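Local coordinates for protein purine nucleoside phosphorylase (Bacillus licheniformis, PDB 6DZD) that binds zinc and probably catalyses phosphorolysis of adenosine, inosine and methylthioadenosine as well as deamination of adenosine, at residues N65-A70 with G102-D107; H78-A83 with M271-L276; D96-S101 with T108-T113. All blocks are in the same frame, centred on the assembly; numbering follows the deposited sequence.

Interaction 1. Residues N65-A70 with G102-D107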
ATOM      1  N   ASN A  65       0.251  15.653  10.596  1.00 20.25           N
ATOM      2  CA  ASN A  65      -0.737  14.865   9.865  1.00 19.40           C
ATOM      3  C   ASN A  65      -0.749  13.414  10.360  1.00 18.86           C
ATOM      4  O   ASN A  65      -1.816  12.808  10.517  1.00 18.69           O
ATOM      5  CB  ASN A  65      -0.447  14.896   8.362  1.00 18.66           C
ATOM      6  CG  ASN A  65      -0.518  16.275   7.772  1.00 18.97           C
ATOM      7  OD1 ASN A  65      -1.194  17.158   8.292  1.00 19.65           O
ATOM      8  ND2 ASN A  65       0.172  16.467   6.655  1.00 18.47           N
ATOM      9  N   ARG A  66       0.438  12.856  10.646  1.00 20.19           N
ATOM     10  CA  ARG A  66       0.516  11.520  11.231  1.00 19.67           C
ATOM     11  C   ARG A  66      -0.045  11.505  12.649  1.00 20.64           C
ATOM     12  O   ARG A  66      -0.765  10.575  13.032  1.00 20.42           O
ATOM     13  CB  ARG A  66       1.965  11.014  11.220  1.00 19.39           C
ATOM     14  CG  ARG A  66       2.577  10.781   9.832  1.00 18.43           C
ATOM     15  CD  ARG A  66       4.002  10.266   9.949  1.00 18.45           C
ATOM     16  NE  ARG A  66       4.687  10.119   8.666  1.00 17.81           N
ATOM     17  CZ  ARG A  66       5.896   9.570   8.516  1.00 17.89           C
ATOM     18  NH1 ARG A  66       6.457   9.474   7.310  1.00 17.53           N
ATOM     19  NH2 ARG A  66       6.555   9.114   9.574  1.00 18.56           N
ATOM     20  N   LYS A  67       0.269  12.538  13.436  1.00 21.13           N
ATOM     21  CA  LYS A  67      -0.263  12.618  14.790  1.00 22.05           C
ATOM     22  C   LYS A  67      -1.782  12.670  14.790  1.00 22.24           C
ATOM     23  O   LYS A  67      -2.417  12.154  15.717  1.00 23.54           O
ATOM     24  CB  LYS A  67       0.324  13.827  15.509  1.00 23.44           C
ATOM     25  CG  LYS A  67       1.624  13.524  16.282  1.00 24.53           C
ATOM     26  CD  LYS A  67       2.269  14.824  16.788  1.00 25.84           C
ATOM     27  CE  LYS A  67       2.965  14.644  18.114  1.00 28.03           C
ATOM     28  NZ  LYS A  67       3.873  15.793  18.345  1.00 29.06           N
ATOM     29  N   LYS A  68      -2.383  13.281  13.760  1.00 22.90           N
ATOM     30  CA  LYS A  68      -3.839  13.342  13.690  1.00 22.98           C
ATOM     31  C   LYS A  68      -4.424  11.991  13.324  1.00 21.98           C
ATOM     32  O   LYS A  68      -5.414  11.558  13.930  1.00 21.92           O
ATOM     33  CB  LYS A  68      -4.288  14.394  12.680  1.00 23.52           C
ATOM     34  CG  LYS A  68      -5.661  14.101  12.087  1.00 23.26           C
ATOM     35  CD  LYS A  68      -6.372  15.378  11.659  1.00 23.85           C
ATOM     36  CE  LYS A  68      -7.762  15.128  11.064  1.00 23.48           C
ATOM     37  NZ  LYS A  68      -8.346  16.399  10.514  1.00 23.61           N
ATOM     38  N   VAL A  69      -3.796  11.282  12.381  1.00 22.24           N
ATOM     39  CA  VAL A  69      -4.310   9.970  12.013  1.00 21.25           C
ATOM     40  C   VAL A  69      -4.168   8.995  13.171  1.00 20.59           C
ATOM     41  O   VAL A  69      -5.102   8.252  13.488  1.00 20.53           O
ATOM     42  CB  VAL A  69      -3.621   9.443  10.744  1.00 20.50           C
ATOM     43  CG1 VAL A  69      -4.082   8.021  10.477  1.00 19.41           C
ATOM     44  CG2 VAL A  69      -3.930  10.351   9.564  1.00 21.41           C
ATOM     45  N   ALA A  70      -3.026   9.024  13.861  1.00 21.39           N
ATOM     46  CA  ALA A  70      -2.837   8.148  15.012  1.00 21.96           C
ATOM     47  C   ALA A  70      -3.900   8.395  16.074  1.00 23.77           C
ATOM     48  O   ALA A  70      -4.393   7.455  16.716  1.00 24.87           O
ATOM     49  CB  ALA A  70      -1.442   8.361  15.599  1.00 22.43           C
ATOM     50  N   GLY A 102      11.035   5.327  12.172  1.00 22.82           N
ATOM     51  CA  GLY A 102      10.521   6.118  11.074  1.00 21.98           C
ATOM     52  C   GLY A 102       9.272   6.923  11.361  1.00 21.51           C
ATOM     53  O   GLY A 102       8.844   7.682  10.487  1.00 20.99           O
ATOM     54  N   ALA A 103       8.707   6.828  12.571  1.00 21.74           N
ATOM     55  CA  ALA A 103       7.427   7.473  12.863  1.00 21.46           C
ATOM     56  C   ALA A 103       7.589   8.980  13.010  1.00 22.39           C
ATOM     57  O   ALA A 103       6.714   9.742  12.585  1.00 22.03           O
ATOM     58  CB  ALA A 103       6.800   6.869  14.122  1.00 21.95           C
ATOM     59  N   PHE A 104       8.694   9.435  13.612  1.00 21.88           N
ATOM     60  CA  PHE A 104       8.958  10.865  13.761  1.00 22.59           C
ATOM     61  C   PHE A 104      10.110  11.372  12.905  1.00 22.56           C
ATOM     62  O   PHE A 104      10.218  12.582  12.686  1.00 23.10           O
ATOM     63  CB  PHE A 104       9.242  11.205  15.232  1.00 24.86           C
ATOM     64  CG  PHE A 104       8.099  10.881  16.144  1.00 25.47           C
ATOM     65  CD1 PHE A 104       7.973   9.619  16.703  1.00 25.96           C
ATOM     66  CD2 PHE A 104       7.126  11.825  16.408  1.00 25.66           C
ATOM     67  CE1 PHE A 104       6.912   9.320  17.536  1.00 26.76           C
ATOM     68  CE2 PHE A 104       6.068  11.534  17.233  1.00 26.44           C
ATOM     69  CZ  PHE A 104       5.960  10.278  17.800  1.00 27.02           C
ATOM     70  N   ARG A 105      10.946  10.486  12.397  1.00 24.44           N
ATOM     71  CA  ARG A 105      12.097  10.871  11.606  1.00 25.41           C
ATOM     72  C   ARG A 105      12.265   9.805  10.551  1.00 24.91           C
ATOM     73  O   ARG A 105      12.108   8.624  10.852  1.00 24.10           O
ATOM     74  CB  ARG A 105      13.379  10.954  12.444  1.00 26.31           C
ATOM     75  CG  ARG A 105      13.333  11.929  13.612  1.00 26.91           C
ATOM     76  CD  ARG A 105      14.687  12.008  14.267  1.00 28.14           C
ATOM     77  NE  ARG A 105      14.719  12.926  15.399  1.00 30.06           N
ATOM     78  CZ  ARG A 105      14.586  12.543  16.664  1.00 31.67           C
ATOM     79  NH1 ARG A 105      14.398  11.259  16.944  1.00 31.50           N
ATOM     80  NH2 ARG A 105      14.636  13.441  17.648  1.00 33.62           N
ATOM     81  N   TYR A 106      12.560  10.220   9.315  1.00 23.08           N
ATOM     82  CA  TYR A 106      12.837   9.253   8.256  1.00 22.96           C
ATOM     83  C   TYR A 106      14.141   8.494   8.503  1.00 23.50           C
ATOM     84  O   TYR A 106      14.307   7.386   7.976  1.00 23.25           O
ATOM     85  CB  TYR A 106      12.891   9.973   6.908  1.00 23.80           C
ATOM     86  CG  TYR A 106      12.722   9.075   5.701  1.00 23.68           C
ATOM     87  CD1 TYR A 106      11.451   8.678   5.289  1.00 22.40           C
ATOM     88  CD2 TYR A 106      13.822   8.646   4.959  1.00 24.64           C
ATOM     89  CE1 TYR A 106      11.272   7.874   4.189  1.00 22.12           C
ATOM     90  CE2 TYR A 106      13.659   7.831   3.852  1.00 24.60           C
ATOM     91  CZ  TYR A 106      12.374   7.445   3.474  1.00 23.48           C
ATOM     92  OH  TYR A 106      12.161   6.649   2.369  1.00 23.30           O
ATOM     93  N   ASP A 107      15.043   9.054   9.324  1.00 26.34           N
ATOM     94  CA  ASP A 107      16.346   8.446   9.561  1.00 26.88           C
ATOM     95  C   ASP A 107      16.235   7.048  10.148  1.00 26.16           C
ATOM     96  O   ASP A 107      17.129   6.218   9.928  1.00 26.48           O
ATOM     97  CB  ASP A 107      17.169   9.309  10.511  1.00 27.62           C
ATOM     98  CG  ASP A 107      17.543  10.651   9.913  1.00 28.42           C
ATOM     99  OD1 ASP A 107      17.192  10.893   8.731  1.00 28.46           O
ATOM    100  OD2 ASP A 107      18.190  11.459  10.634  1.00 29.00           O
TER
HETATM  101  O   HOH W   1       8.891   7.807   7.184  1.00 15.51           O
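Arg66, on helix 59-72, sends its guanidinium group to the carbonyls of Gly102 and Ala103, a helix-to-loop connection in the YfiH/LACC1 fold. A single nitrogen, NH2, serves both oxygens. Arg66 NH2 lies 2.9 Å from Gly102 O in a bond that runs almost in the guanidinium plane and meets the oxygen on a lone pair, in the plane of that carbonyl. From Arg66 NH2 to Ala103 O, at 3.1 Å, the bond is turned quite differently: the nitrogen stands above the carbonyl plane rather than on a lone pair, with a C=O...N angle of only 104°. Neither bond is straight, since each bends to about 140° at the hydrogen. A water extends the grip, accepting from Arg66 NH1 at 3.0 Å and donating weakly to Gly102 O. Gly102 O thus receives the arginine both directly and through the water.

The reach of the group follows from its chain. CG stands beside the backbone N, opposite the carbonyl carbon (chi1 -65°), and from there the side chain runs fully extended to NE, carrying the charged end straight off the helix to the loop. The remaining nitrogen is also tied down, because Arg66 NE donates to Thr51 O, while the ring of Phe82 makes a cation-pi contact with the guanidinium. The positive group is buried, with carbonyl oxygens and an aromatic ring about it and without a carboxylate partner across this contact. Gly102, with its positive phi, turns the loop where the two carbonyls follow one another.

Toward the surface the contact becomes looser and apolar. Here the aliphatic part of Lys67 lies at the edge of the Phe104 ring, with Lys67 CE 4.5 Å from Phe104 CE2.

Interaction 2. Residues H78-A83 with M271-L276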
ATOM      1  N   HIS A  78       4.078   6.441  18.715  1.00 27.55           N
ATOM      2  CA  HIS A  78       5.246   5.692  19.162  1.00 28.65           C
ATOM      3  C   HIS A  78       5.169   4.218  18.805  1.00 27.94           C
ATOM      4  O   HIS A  78       6.210   3.562  18.710  1.00 28.10           O
ATOM      5  CB  HIS A  78       5.421   5.851  20.677  1.00 31.64           C
ATOM      6  CG  HIS A  78       5.837   7.229  21.082  1.00 32.70           C
ATOM      7  ND1 HIS A  78       4.953   8.286  21.136  1.00 32.66           N
ATOM      8  CD2 HIS A  78       7.050   7.734  21.414  1.00 33.90           C
ATOM      9  CE1 HIS A  78       5.599   9.380  21.500  1.00 33.75           C
ATOM     10  NE2 HIS A  78       6.872   9.071  21.679  1.00 34.55           N
ATOM     11  N   ASP A  79       3.965   3.683  18.619  1.00 27.30           N
ATOM     12  CA  ASP A  79       3.778   2.280  18.280  1.00 26.75           C
ATOM     13  C   ASP A  79       3.589   2.071  16.774  1.00 24.16           C
ATOM     14  O   ASP A  79       3.078   1.024  16.353  1.00 23.51           O
ATOM     15  CB  ASP A  79       2.597   1.701  19.059  1.00 28.08           C
ATOM     16  CG  ASP A  79       2.719   1.924  20.558  1.00 30.97           C
ATOM     17  OD1 ASP A  79       3.815   1.696  21.126  1.00 32.29           O
ATOM     18  OD2 ASP A  79       1.702   2.338  21.166  1.00 32.09           O
ATOM     19  N   TRP A  80       3.998   3.041  15.960  1.00 24.59           N
ATOM     20  CA  TRP A  80       3.935   2.929  14.515  1.00 22.60           C
ATOM     21  C   TRP A  80       5.324   2.642  13.935  1.00 22.45           C
ATOM     22  O   TRP A  80       6.354   2.994  14.523  1.00 23.56           O
ATOM     23  CB  TRP A  80       3.362   4.206  13.899  1.00 22.28           C
ATOM     24  CG  TRP A  80       1.917   4.400  14.164  1.00 22.30           C
ATOM     25  CD1 TRP A  80       1.318   4.526  15.387  1.00 23.49           C
ATOM     26  CD2 TRP A  80       0.870   4.490  13.189  1.00 21.53           C
ATOM     27  NE1 TRP A  80      -0.036   4.682  15.231  1.00 23.36           N
ATOM     28  CE2 TRP A  80      -0.339   4.663  13.892  1.00 22.19           C
ATOM     29  CE3 TRP A  80       0.836   4.439  11.792  1.00 20.72           C
ATOM     30  CZ2 TRP A  80      -1.572   4.785  13.245  1.00 21.97           C
ATOM     31  CZ3 TRP A  80      -0.395   4.565  11.148  1.00 20.62           C
ATOM     32  CH2 TRP A  80      -1.580   4.739  11.880  1.00 21.33           C
ATOM     33  N   VAL A  81       5.343   1.990  12.766  1.00 21.54           N
ATOM     34  CA  VAL A  81       6.583   1.632  12.085  1.00 21.51           C
ATOM     35  C   VAL A  81       6.474   1.986  10.608  1.00 20.35           C
ATOM     36  O   VAL A  81       5.524   1.570   9.934  1.00 19.28           O
ATOM     37  CB  VAL A  81       6.915   0.137  12.243  1.00 21.69           C
ATOM     38  CG1 VAL A  81       8.191  -0.166  11.525  1.00 21.93           C
ATOM     39  CG2 VAL A  81       7.001  -0.236  13.720  1.00 23.03           C
ATOM     40  N   PHE A  82       7.481   2.704  10.099  1.00 20.08           N
ATOM     41  CA  PHE A  82       7.515   3.220   8.737  1.00 20.00           C
ATOM     42  C   PHE A  82       8.725   2.660   7.997  1.00 20.97           C
ATOM     43  O   PHE A  82       9.673   2.161   8.609  1.00 21.89           O
ATOM     44  CB  PHE A  82       7.536   4.769   8.744  1.00 20.83           C
ATOM     45  CG  PHE A  82       6.202   5.393   9.077  1.00 20.14           C
ATOM     46  CD1 PHE A  82       5.653   5.257  10.350  1.00 20.16           C
ATOM     47  CD2 PHE A  82       5.499   6.109   8.133  1.00 19.78           C
ATOM     48  CE1 PHE A  82       4.417   5.818  10.661  1.00 20.03           C
ATOM     49  CE2 PHE A  82       4.270   6.677   8.446  1.00 19.64           C
ATOM     50  CZ  PHE A  82       3.733   6.535   9.708  1.00 19.87           C
ATOM     51  N   ALA A  83       8.688   2.743   6.664  1.00 18.38           N
ATOM     52  CA  ALA A  83       9.726   2.162   5.820  1.00 19.71           C
ATOM     53  C   ALA A  83      10.357   3.211   4.920  1.00 21.26           C
ATOM     54  O   ALA A  83       9.694   4.146   4.458  1.00 20.72           O
ATOM     55  CB  ALA A  83       9.192   1.040   4.935  1.00 18.72           C
ATOM     56  N   MET A 271      -1.204   7.210   3.142  1.00 17.11           N
ATOM     57  CA  MET A 271      -0.562   6.046   3.735  1.00 16.65           C
ATOM     58  C   MET A 271      -1.578   4.935   3.976  1.00 16.19           C
ATOM     59  O   MET A 271      -2.756   5.197   4.251  1.00 16.26           O
ATOM     60  CB  MET A 271       0.176   6.397   5.037  1.00 16.96           C
ATOM     61  CG  MET A 271      -0.721   6.761   6.162  1.00 16.77           C
ATOM     62  SD  MET A 271       0.231   7.184   7.599  1.00 16.94           S
ATOM     63  CE  MET A 271      -0.978   7.112   8.914  1.00 16.65           C
ATOM     64  N   SER A 272      -1.137   3.695   3.791  1.00 17.67           N
ATOM     65  CA  SER A 272      -1.883   2.545   4.265  1.00 17.52           C
ATOM     66  C   SER A 272      -1.352   2.149   5.641  1.00 17.36           C
ATOM     67  O   SER A 272      -0.176   2.354   5.958  1.00 17.29           O
ATOM     68  CB  SER A 272      -1.795   1.379   3.277  1.00 17.44           C
ATOM     69  OG  SER A 272      -0.529   0.763   3.274  1.00 17.27           O
ATOM     70  N   PHE A 273      -2.236   1.600   6.468  1.00 17.90           N
ATOM     71  CA  PHE A 273      -1.889   1.224   7.830  1.00 17.68           C
ATOM     72  C   PHE A 273      -2.663  -0.024   8.215  1.00 18.01           C
ATOM     73  O   PHE A 273      -3.801  -0.225   7.781  1.00 18.59           O
ATOM     74  CB  PHE A 273      -2.197   2.353   8.820  1.00 17.91           C
ATOM     75  CG  PHE A 273      -3.604   2.811   8.753  1.00 18.28           C
ATOM     76  CD1 PHE A 273      -4.588   2.172   9.490  1.00 18.76           C
ATOM     77  CD2 PHE A 273      -3.958   3.835   7.911  1.00 18.48           C
ATOM     78  CE1 PHE A 273      -5.883   2.570   9.405  1.00 19.43           C
ATOM     79  CE2 PHE A 273      -5.261   4.247   7.811  1.00 18.91           C
ATOM     80  CZ  PHE A 273      -6.227   3.625   8.563  1.00 19.27           C
ATOM     81  N   ILE A 274      -2.047  -0.856   9.044  1.00 18.02           N
ATOM     82  CA  ILE A 274      -2.717  -2.037   9.569  1.00 18.70           C
ATOM     83  C   ILE A 274      -2.069  -2.397  10.899  1.00 19.18           C
ATOM     84  O   ILE A 274      -0.889  -2.118  11.131  1.00 19.01           O
ATOM     85  CB  ILE A 274      -2.675  -3.218   8.565  1.00 18.73           C
ATOM     86  CG1 ILE A 274      -3.735  -4.262   8.919  1.00 20.00           C
ATOM     87  CG2 ILE A 274      -1.268  -3.843   8.504  1.00 18.34           C
ATOM     88  CD1 ILE A 274      -3.840  -5.404   7.943  1.00 20.82           C
ATOM     89  N   GLY A 275      -2.869  -2.964  11.797  1.00 21.22           N
ATOM     90  CA  GLY A 275      -2.371  -3.384  13.091  1.00 22.45           C
ATOM     91  C   GLY A 275      -3.429  -4.145  13.854  1.00 23.92           C
ATOM     92  O   GLY A 275      -4.627  -4.044  13.567  1.00 24.17           O
ATOM     93  N   LEU A 276      -2.966  -4.907  14.839  1.00 25.77           N
ATOM     94  CA  LEU A 276      -3.814  -5.672  15.742  1.00 27.60           C
ATOM     95  C   LEU A 276      -3.820  -4.980  17.099  1.00 29.12           C
ATOM     96  O   LEU A 276      -2.792  -4.443  17.524  1.00 29.09           O
ATOM     97  CB  LEU A 276      -3.306  -7.108  15.888  1.00 28.32           C
ATOM     98  CG  LEU A 276      -3.237  -7.935  14.597  1.00 27.19           C
ATOM     99  CD1 LEU A 276      -1.909  -8.688  14.495  1.00 27.05           C
ATOM    100  CD2 LEU A 276      -4.398  -8.906  14.520  1.00 28.36           C
TER
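In one mixed beta sheet, the indole of Trp80 is approached obliquely by the methyl end of Met271 and the CB of Phe273. Its six-membered ring does the touching: Trp80 CZ3 lies 3.4 Å from Met271 CE and 3.7 Å from Phe273 CB, and Trp80 CH2 lies near the same two carbons. The ring of Phe82 meets Met271 as well, in an oblique Met-aromatic contact, Met271 SD lying 5.2 Å from the centroid of the Phe82 ring.

These residues belong to strands 80-82 and 270-276 of that sheet, which are not neighbours but flank strand 124-129. Their axes stay 9.2 Å apart and run at 138° to each other, so the contact is made by side chains reaching across the intervening strand. Met271 reaches in from one side, and Trp80 and Phe82 from the other. With CG placed between its backbone N and carbonyl carbon (chi1 69°) and the chain extended beyond, Met271 crosses both aromatic side chains at about a right angle, giving SD to Phe82 and CE to Trp80. The far end of the Phe273 ring leads away, so that its CB and CG do the touching.

All four side chains are buried, and the cluster is apolar except for the indole nitrogen, Trp80 NE1, which is hydrogen-bonded to Thr75 OG1. Between Met271 and Phe273, Ser272 points to the other face of the sheet, touching Ile147 of strand 144-150 in the second large sheet. At the Phe82 end of the cluster, Met271 SD sits 4.1 Å from Phe82 CZ.

Interaction 3. Residues D96-S101 with T108-T113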
ATOM      1  N   ASP A  96       8.678  -5.850  18.440  1.00 30.54           N
ATOM      2  CA  ASP A  96       8.571  -4.783  19.442  1.00 32.01           C
ATOM      3  C   ASP A  96       9.734  -3.813  19.357  1.00 32.13           C
ATOM      4  O   ASP A  96       9.550  -2.604  19.493  1.00 31.95           O
ATOM      5  CB  ASP A  96       8.556  -5.353  20.861  1.00 35.05           C
ATOM      6  CG  ASP A  96       7.205  -5.879  21.290  1.00 35.59           C
ATOM      7  OD1 ASP A  96       6.184  -5.647  20.593  1.00 33.70           O
ATOM      8  OD2 ASP A  96       7.175  -6.536  22.359  1.00 38.18           O
ATOM      9  N   GLY A  97      10.940  -4.328  19.143  1.00 32.61           N
ATOM     10  CA  GLY A  97      12.097  -3.461  19.047  1.00 32.97           C
ATOM     11  C   GLY A  97      12.020  -2.453  17.923  1.00 30.60           C
ATOM     12  O   GLY A  97      12.631  -1.389  18.013  1.00 31.00           O
ATOM     13  N   ASP A  98      11.264  -2.752  16.863  1.00 28.31           N
ATOM     14  CA  ASP A  98      11.123  -1.840  15.734  1.00 26.18           C
ATOM     15  C   ASP A  98      10.204  -0.680  16.025  1.00 25.85           C
ATOM     16  O   ASP A  98      10.025   0.168  15.145  1.00 24.27           O
ATOM     17  CB  ASP A  98      10.556  -2.545  14.502  1.00 24.10           C
ATOM     18  CG  ASP A  98      11.504  -3.543  13.909  1.00 24.11           C
ATOM     19  OD1 ASP A  98      12.708  -3.235  13.784  1.00 24.75           O
ATOM     20  OD2 ASP A  98      11.021  -4.642  13.575  1.00 23.61           O
ATOM     21  N   ARG A  99       9.571  -0.661  17.193  1.00 27.39           N
ATOM     22  CA  ARG A  99       8.573   0.354  17.493  1.00 27.21           C
ATOM     23  C   ARG A  99       9.135   1.742  17.249  1.00 26.94           C
ATOM     24  O   ARG A  99      10.335   1.987  17.427  1.00 27.93           O
ATOM     25  CB  ARG A  99       8.122   0.236  18.939  1.00 29.59           C
ATOM     26  CG  ARG A  99       6.703  -0.198  19.109  1.00 29.39           C
ATOM     27  CD  ARG A  99       6.408  -0.399  20.590  1.00 32.21           C
ATOM     28  NE  ARG A  99       4.998  -0.678  20.731  1.00 32.14           N
ATOM     29  CZ  ARG A  99       4.483  -1.888  20.599  1.00 32.05           C
ATOM     30  NH1 ARG A  99       5.282  -2.913  20.348  1.00 32.01           N
ATOM     31  NH2 ARG A  99       3.178  -2.065  20.710  1.00 32.12           N
ATOM     32  N   ALA A 100       8.265   2.630  16.775  1.00 25.65           N
ATOM     33  CA  ALA A 100       8.535   4.048  16.545  1.00 25.38           C
ATOM     34  C   ALA A 100       9.585   4.300  15.459  1.00 24.92           C
ATOM     35  O   ALA A 100       9.940   5.460  15.215  1.00 25.38           O
ATOM     36  CB  ALA A 100       8.951   4.759  17.844  1.00 27.77           C
ATOM     37  N   SER A 101      10.012   3.274  14.723  1.00 23.99           N
ATOM     38  CA  SER A 101      11.053   3.459  13.719  1.00 24.28           C
ATOM     39  C   SER A 101      10.465   4.174  12.509  1.00 23.71           C
ATOM     40  O   SER A 101       9.530   3.670  11.869  1.00 22.49           O
ATOM     41  CB  SER A 101      11.654   2.115  13.292  1.00 24.19           C
ATOM     42  OG  SER A 101      12.283   1.411  14.355  1.00 25.09           O
ATOM     43  N   THR A 108      15.166   6.771  10.904  1.00 24.14           N
ATOM     44  CA  THR A 108      14.964   5.463  11.521  1.00 23.87           C
ATOM     45  C   THR A 108      13.919   4.601  10.819  1.00 22.32           C
ATOM     46  O   THR A 108      13.607   3.518  11.319  1.00 22.04           O
ATOM     47  CB  THR A 108      14.569   5.630  12.985  1.00 24.86           C
ATOM     48  OG1 THR A 108      13.462   6.542  13.073  1.00 24.08           O
ATOM     49  CG2 THR A 108      15.751   6.137  13.805  1.00 27.16           C
ATOM     50  N   ALA A 109      13.353   5.060   9.698  1.00 22.56           N
ATOM     51  CA  ALA A 109      12.456   4.227   8.908  1.00 21.49           C
ATOM     52  C   ALA A 109      13.207   2.994   8.427  1.00 21.91           C
ATOM     53  O   ALA A 109      14.421   3.037   8.215  1.00 23.20           O
ATOM     54  CB  ALA A 109      11.905   5.018   7.719  1.00 21.51           C
ATOM     55  N   LEU A 110      12.486   1.878   8.286  1.00 20.74           N
ATOM     56  CA  LEU A 110      13.131   0.613   7.926  1.00 21.24           C
ATOM     57  C   LEU A 110      13.810   0.702   6.548  1.00 22.47           C
ATOM     58  O   LEU A 110      13.148   0.935   5.529  1.00 22.28           O
ATOM     59  CB  LEU A 110      12.098  -0.513   7.981  1.00 19.94           C
ATOM     60  CG  LEU A 110      11.740  -0.860   9.441  1.00 19.24           C
ATOM     61  CD1 LEU A 110      10.582  -1.844   9.557  1.00 18.00           C
ATOM     62  CD2 LEU A 110      12.934  -1.403  10.179  1.00 20.31           C
ATOM     63  N   LYS A 111      15.137   0.501   6.524  1.00 19.91           N
ATOM     64  CA  LYS A 111      15.938   0.831   5.345  1.00 20.51           C
ATOM     65  C   LYS A 111      15.614  -0.076   4.162  1.00 20.03           C
ATOM     66  O   LYS A 111      15.647  -1.308   4.282  1.00 19.97           O
ATOM     67  CB  LYS A 111      17.425   0.730   5.677  1.00 21.88           C
ATOM     68  CG  LYS A 111      18.335   1.346   4.623  1.00 22.61           C
ATOM     69  CD  LYS A 111      19.731   0.719   4.541  1.00 23.74           C
ATOM     70  CE  LYS A 111      20.630   1.612   3.664  1.00 24.52           C
ATOM     71  NZ  LYS A 111      21.963   1.048   3.262  1.00 25.66           N
ATOM     72  N   ALA A 112      15.374   0.534   2.997  1.00 20.31           N
ATOM     73  CA  ALA A 112      15.164  -0.204   1.744  1.00 20.38           C
ATOM     74  C   ALA A 112      14.068  -1.260   1.881  1.00 19.58           C
ATOM     75  O   ALA A 112      14.224  -2.407   1.464  1.00 19.54           O
ATOM     76  CB  ALA A 112      16.465  -0.846   1.271  1.00 20.77           C
ATOM     77  N   THR A 113      12.951  -0.882   2.487  1.00 21.62           N
ATOM     78  CA  THR A 113      11.895  -1.836   2.799  1.00 20.02           C
ATOM     79  C   THR A 113      10.574  -1.399   2.176  1.00 18.01           C
ATOM     80  O   THR A 113      10.235  -0.209   2.170  1.00 17.31           O
ATOM     81  CB  THR A 113      11.776  -2.010   4.307  1.00 18.98           C
ATOM     82  OG1 THR A 113      12.978  -2.626   4.790  1.00 20.08           O
ATOM     83  CG2 THR A 113      10.609  -2.878   4.653  1.00 17.04           C
TER
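Ser101 and Thr108 come together where the loop between strands 91-93 and 115-118 doubles back, their CA atoms 4.9 Å apart. No hydrogen bond joins the two segments; the contact is made by Ser101 CB against the carbonyl oxygen of Thr108 and by Thr108 OG1 beside the Ser101 backbone. The serine hydroxyl is turned back on its own segment: OG lies beside the backbone N, opposite the carbonyl carbon (chi1 -62°), and donates to Asp98 O at 2.7 Å. Ser101 N reaches the same oxygen from the same face of the carbonyl plane, so two donors grip it. Thr108 OG1 sits between its own backbone N and carbonyl carbon (chi1 52°), where it pairs with Gly102 N. Farther along, the Leu110 side chain crosses that of Asp98 at about a right angle, bringing Leu110 CD2 to 4.1 Å from Asp98 OD1; the other carboxylate oxygen, OD2, is bonded to His92 NE2 and Thr95 N. Ala100 has the positive phi of 65° expected at the third position of the type II beta turn from Asp98 to Ser101, which ends the first arm of this surface loop before residues 102-107 carry the chain back.

Along the chain the order is 65-70, 78-83, 96-101, 102-107, 108-113 and 271-276, so interaction 1 interleaves with both others while interaction 3 is nested inside the span closed by interaction 2. Their centres lie about 9 Å (1 and 2), 10 Å (2 and 3) and 12 Å (1 and 3) apart, on one side of the molecule's centre and away from the zinc and potassium sites. Segment 78-83 touches both others: Phe82 packs on Ala103 of interaction 1, while in interaction 3 Phe82 O is probably hydrogen-bonded to Leu110 N and Asp79, just before strand 80-82, pairs with Arg99. Helix, sheet and loop are thereby joined into one packed region.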